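Local coordinates for probable transcriptional repressor protein (Mycobacterium tuberculosis, PDB 4FX0), which probably acts as a redox-dependent, MarR-family transcription factor that binds DNA through a helix-turn-helix domain and represses transcription, at residues B[2-6]-B[7-11]. Residues are numbered along the deposited sequence; the frame is centred on the assembly and turned at random.
Sequences AFDEC and ACYTT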
loop_
_atom_site.group_PDB
_atom_site.type_symbol
_atom_site.label_atom_id
_atom_site.label_comp_id
_atom_site.label_asym_id
_atom_site.label_seq_id
_atom_site.Cartn_x
_atom_site.Cartn_y
_atom_site.Cartn_z
ATOM N N ALA B 2 1.743 -8.061 -21.287
ATOM C CA ALA B 2 1.289 -8.729 -20.071
ATOM C C ALA B 2 1.581 -7.882 -18.831
ATOM O O ALA B 2 2.690 -7.904 -18.306
ATOM C CB ALA B 2 1.944 -10.096 -19.948
ATOM N N PHE B 3 0.575 -7.149 -18.366
ATOM C CA PHE B 3 0.737 -6.197 -17.269
ATOM C C PHE B 3 0.297 -6.798 -15.942
ATOM O O PHE B 3 0.377 -6.155 -14.888
ATOM C CB PHE B 3 -0.060 -4.928 -17.568
ATOM C CG PHE B 3 0.107 -4.438 -18.978
ATOM C CD1 PHE B 3 -0.675 -4.950 -20.000
ATOM C CD2 PHE B 3 1.046 -3.470 -19.280
ATOM C CE1 PHE B 3 -0.527 -4.503 -21.300
ATOM C CE2 PHE B 3 1.202 -3.015 -20.578
ATOM C CZ PHE B 3 0.414 -3.532 -21.593
ATOM N N ASP B 4 -0.176 -8.037 -16.005
ATOM C CA ASP B 4 -0.665 -8.746 -14.822
ATOM C C ASP B 4 0.454 -9.008 -13.824
ATOM O O ASP B 4 0.223 -9.124 -12.626
ATOM C CB ASP B 4 -1.300 -10.075 -15.250
ATOM C CG ASP B 4 -1.459 -11.052 -14.103
ATOM O OD1 ASP B 4 -1.734 -10.605 -12.982
ATOM O OD2 ASP B 4 -1.280 -12.268 -14.311
ATOM N N GLU B 5 1.675 -9.096 -14.330
ATOM C CA GLU B 5 2.814 -9.458 -13.499
ATOM C C GLU B 5 3.614 -8.272 -12.962
ATOM O O GLU B 5 4.577 -8.470 -12.219
ATOM C CB GLU B 5 3.749 -10.409 -14.253
ATOM C CG GLU B 5 3.215 -11.822 -14.391
ATOM C CD GLU B 5 4.312 -12.836 -14.654
ATOM O OE1 GLU B 5 5.478 -12.425 -14.827
ATOM O OE2 GLU B 5 4.013 -14.047 -14.684
ATOM N N CYS B 6 3.230 -7.052 -13.329
ATOM C CA CYS B 6 3.927 -5.871 -12.826
ATOM C C CYS B 6 4.086 -5.931 -11.307
ATOM O O CYS B 6 3.099 -6.032 -10.579
ATOM C CB CYS B 6 3.191 -4.596 -13.241
ATOM S SG CYS B 6 3.756 -3.102 -12.394
ATOM N N ALA B 7 5.328 -5.878 -10.831
ATOM C CA ALA B 7 5.593 -5.918 -9.393
ATOM C C ALA B 7 4.787 -4.862 -8.646
ATOM O O ALA B 7 4.085 -5.166 -7.680
ATOM C CB ALA B 7 7.083 -5.748 -9.109
ATOM N N CYS B 8 4.899 -3.617 -9.098
ATOM C CA CYS B 8 4.178 -2.508 -8.489
ATOM C C CYS B 8 2.679 -2.778 -8.468
ATOM O O CYS B 8 2.026 -2.619 -7.439
ATOM C CB CYS B 8 4.463 -1.210 -9.246
ATOM S SG CYS B 8 3.585 0.229 -8.599
ATOM N N TYR B 9 2.141 -3.188 -9.611
ATOM C CA TYR B 9 0.713 -3.457 -9.732
ATOM C C TYR B 9 0.233 -4.504 -8.734
ATOM O O TYR B 9 -0.649 -4.238 -7.917
ATOM C CB TYR B 9 0.366 -3.898 -11.155
ATOM C CG TYR B 9 -0.919 -4.687 -11.240
ATOM C CD1 TYR B 9 -2.152 -4.052 -11.181
ATOM C CD2 TYR B 9 -0.899 -6.069 -11.374
ATOM C CE1 TYR B 9 -3.330 -4.773 -11.254
ATOM C CE2 TYR B 9 -2.071 -6.797 -11.448
ATOM C CZ TYR B 9 -3.283 -6.144 -11.388
ATOM O OH TYR B 9 -4.452 -6.867 -11.462
ATOM N N THR B 10 0.817 -5.697 -8.805
ATOM C CA THR B 10 0.384 -6.811 -7.968
ATOM C C THR B 10 0.520 -6.491 -6.485
ATOM O O THR B 10 -0.396 -6.742 -5.699
ATOM C CB THR B 10 1.177 -8.098 -8.267
ATOM O OG1 THR B 10 2.521 -7.958 -7.791
ATOM C CG2 THR B 10 1.193 -8.382 -9.761
ATOM N N THR B 11 1.669 -5.940 -6.104
ATOM C CA THR B 11 1.919 -5.604 -4.708
ATOM C C THR B 11 0.919 -4.558 -4.227
ATOM O O THR B 11 0.381 -4.659 -3.123
ATOM C CB THR B 11 3.348 -5.074 -4.495
ATOM O OG1 THR B 11 4.287 -5.952 -5.129
ATOM C CG2 THR B 11 3.662 -4.983 -3.008
#
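Cys6 and Tyr9 meet at an N-cap, a worked example of how a side chain can close the start of a helix, here with a cysteine sulfur in place of the more familiar hydroxyl or carboxylate oxygen. A type I turn from Phe3 to Cys6 leads into helix 7-26 of this MarR-type fold. From the backbone of Cys6, CB first packs against Tyr9 CB at 3.6 Å. Beyond it, SG is set anti to the backbone N (chi1 168°), which carries the sulfur over the first helical turn, where it accepts from Tyr9 N at 3.2 Å. The same sulfur touches Cys8 CB at 3.7 Å. Cys6 O receives Thr10 N at 2.9 Å in a nearly straight bond that closes the first turn. The Tyr9 ring reaches back along the incoming turn, edge-on, Tyr9 CE2 lying 3.5 Å from Asp4 O. The second subunit packs over this junction: its Trp112 lies on Cys6, and its Gln116 accepts a hydrogen bond from Ala7 N, so the capped helix start belongs to the dimer interface. At the first helical residue, Ala7 O takes bonds from Thr11 N, from Thr10 OG1 and, at 2.7 Å, from Thr11 OG1, which sits above the carbonyl plane.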